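PDB 2DBY: GTP-binding protein from Thermus thermophilus, which binds guanine nucleotides, is captured here with GDP, and is probably a ribosome-binding ATPase of the OBG family. Local coordinates for residues R145-L150 against P162-A167. Sequence-based numbering, arbitrary orientation.
Sequences RRLERL and PLLEAA
L147 and L150 on one helix close against L164 and A167 on the next, with L163 adding a smaller share. The tightest spot is where CD2 of L147 reaches the methyl CB of A167, at 3.6 Å. In L147, CG sits beside the backbone N, anti to the carbonyl carbon (chi1 -76°), and the CD2 branch comes over to the other helix. L164 takes a different well, CG anti to its backbone N (chi1 173°). That brings its CD1 methyl 3.9 Å from CB of L150 and 3.8 Å from the backbone O of L147. The CB of L150 points toward the other helix, and its CA comes within 5.5 Å of the CA of L164. Its side chain crosses that of L163 at about a right angle, and L150 CD1 lies 4.0 Å from L163 CB. This all-aliphatic seam is buried, whereas R145, E148, R149 and E165 are exposed and make no contact across it. Partly exposed R146 makes a salt bridge with E195, and helix 187-195 adds F192 against A167. The segment axes approach to 9.4 Å at 148° between their N-to-C directions, the packing of an antiparallel helical hairpin. Formed by helices 124-156 and 161-175, and overlapping a predicted coiled coil, this hairpin is the helical arm that YchF/OLA1 proteins carry within their G domain.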
loop_
_atom_site.group_PDB
_atom_site.type_symbol
_atom_site.label_atom_id
_atom_site.label_comp_id
_atom_site.label_asym_id
_atom_site.label_seq_id
_atom_site.Cartn_x
_atom_site.Cartn_y
_atom_site.Cartn_z
ATOM N N ARG A 145 -7.611 -2.424 -27.807
ATOM C CA ARG A 145 -8.356 -1.194 -28.057
ATOM C C ARG A 145 -7.433 0.019 -28.119
ATOM O O ARG A 145 -7.587 0.871 -28.993
ATOM C CB ARG A 145 -9.415 -0.971 -26.976
ATOM C CG ARG A 145 -10.585 -1.917 -27.046
ATOM C CD ARG A 145 -11.667 -1.492 -26.044
ATOM N NE ARG A 145 -11.325 -1.797 -24.654
ATOM C CZ ARG A 145 -11.542 -2.975 -24.071
ATOM N NH1 ARG A 145 -12.100 -3.972 -24.752
ATOM N NH2 ARG A 145 -11.215 -3.157 -22.802
ATOM N N ARG A 146 -6.464 0.111 -27.207
ATOM C CA ARG A 146 -5.556 1.256 -27.227
ATOM C C ARG A 146 -4.630 1.256 -28.442
ATOM O O ARG A 146 -4.346 2.313 -29.000
ATOM C CB ARG A 146 -4.705 1.300 -25.937
ATOM C CG ARG A 146 -5.509 1.507 -24.655
ATOM C CD ARG A 146 -6.489 2.665 -24.799
ATOM N NE ARG A 146 -5.788 3.944 -24.883
ATOM C CZ ARG A 146 -6.312 5.044 -25.410
ATOM N NH1 ARG A 146 -7.545 5.022 -25.912
ATOM N NH2 ARG A 146 -5.611 6.171 -25.405
ATOM N N LEU A 147 -4.160 0.086 -28.866
ATOM C CA LEU A 147 -3.265 0.036 -30.028
ATOM C C LEU A 147 -3.961 0.622 -31.249
ATOM O O LEU A 147 -3.361 1.369 -32.024
ATOM C CB LEU A 147 -2.818 -1.405 -30.316
ATOM C CG LEU A 147 -1.735 -1.980 -29.382
ATOM C CD1 LEU A 147 -1.602 -3.467 -29.592
ATOM C CD2 LEU A 147 -0.386 -1.282 -29.669
ATOM N N GLU A 148 -5.237 0.297 -31.407
ATOM C CA GLU A 148 -6.000 0.812 -32.544
ATOM C C GLU A 148 -6.162 2.321 -32.454
ATOM O O GLU A 148 -5.924 3.026 -33.428
ATOM C CB GLU A 148 -7.383 0.150 -32.617
ATOM C CG GLU A 148 -7.329 -1.375 -32.682
ATOM C CD GLU A 148 -8.301 -1.980 -33.688
ATOM O OE1 GLU A 148 -8.452 -3.225 -33.693
ATOM O OE2 GLU A 148 -8.905 -1.217 -34.476
ATOM N N ARG A 149 -6.575 2.809 -31.285
ATOM C CA ARG A 149 -6.772 4.232 -31.057
ATOM C C ARG A 149 -5.477 5.030 -31.136
ATOM O O ARG A 149 -5.434 6.065 -31.799
ATOM C CB ARG A 149 -7.416 4.475 -29.685
ATOM C CG ARG A 149 -8.929 4.303 -29.651
ATOM C CD ARG A 149 -9.602 5.671 -29.669
ATOM N NE ARG A 149 -9.169 6.460 -30.819
ATOM C CZ ARG A 149 -9.322 7.776 -30.936
ATOM N NH1 ARG A 149 -9.902 8.473 -29.968
ATOM N NH2 ARG A 149 -8.889 8.395 -32.026
ATOM N N LEU A 150 -4.424 4.559 -30.467
ATOM C CA LEU A 150 -3.137 5.267 -30.477
ATOM C C LEU A 150 -2.490 5.338 -31.855
ATOM O O LEU A 150 -1.836 6.338 -32.190
ATOM C CB LEU A 150 -2.161 4.606 -29.483
ATOM C CG LEU A 150 -2.493 4.885 -28.009
ATOM C CD1 LEU A 150 -1.654 3.969 -27.103
ATOM C CD2 LEU A 150 -2.195 6.345 -27.678
ATOM N N PRO A 162 5.054 7.766 -28.488
ATOM C CA PRO A 162 5.701 6.960 -27.446
ATOM C C PRO A 162 4.724 6.011 -26.735
ATOM O O PRO A 162 5.094 4.891 -26.356
ATOM C CB PRO A 162 6.290 8.008 -26.503
ATOM C CG PRO A 162 6.573 9.171 -27.434
ATOM C CD PRO A 162 5.376 9.199 -28.335
ATOM N N LEU A 163 3.486 6.446 -26.515
ATOM C CA LEU A 163 2.533 5.559 -25.854
ATOM C C LEU A 163 2.222 4.363 -26.756
ATOM O O LEU A 163 2.077 3.227 -26.293
ATOM C CB LEU A 163 1.237 6.311 -25.518
ATOM C CG LEU A 163 1.333 7.219 -24.284
ATOM C CD1 LEU A 163 2.169 8.462 -24.599
ATOM C CD2 LEU A 163 -0.079 7.610 -23.870
ATOM N N LEU A 164 2.114 4.607 -28.056
ATOM C CA LEU A 164 1.837 3.515 -28.985
ATOM C C LEU A 164 2.979 2.484 -28.939
ATOM O O LEU A 164 2.727 1.276 -28.914
ATOM C CB LEU A 164 1.694 4.056 -30.429
ATOM C CG LEU A 164 1.558 2.999 -31.525
ATOM C CD1 LEU A 164 0.239 2.212 -31.361
ATOM C CD2 LEU A 164 1.600 3.694 -32.891
ATOM N N GLU A 165 4.230 2.956 -28.946
ATOM C CA GLU A 165 5.365 2.028 -28.942
ATOM C C GLU A 165 5.464 1.253 -27.626
ATOM O O GLU A 165 5.819 0.064 -27.608
ATOM C CB GLU A 165 6.654 2.773 -29.253
ATOM C CG GLU A 165 6.587 3.495 -30.631
ATOM C CD GLU A 165 6.037 2.599 -31.732
ATOM O OE1 GLU A 165 4.816 2.676 -32.021
ATOM O OE2 GLU A 165 6.810 1.790 -32.299
ATOM N N ALA A 166 5.111 1.913 -26.530
ATOM C CA ALA A 166 5.105 1.229 -25.230
ATOM C C ALA A 166 4.028 0.135 -25.268
ATOM O O ALA A 166 4.234 -0.996 -24.808
ATOM C CB ALA A 166 4.797 2.233 -24.124
ATOM N N ALA A 167 2.860 0.488 -25.792
ATOM C CA ALA A 167 1.757 -0.468 -25.891
ATOM C C ALA A 167 2.159 -1.686 -26.749
ATOM O O ALA A 167 1.803 -2.825 -26.418
ATOM C CB ALA A 167 0.509 0.225 -26.481
#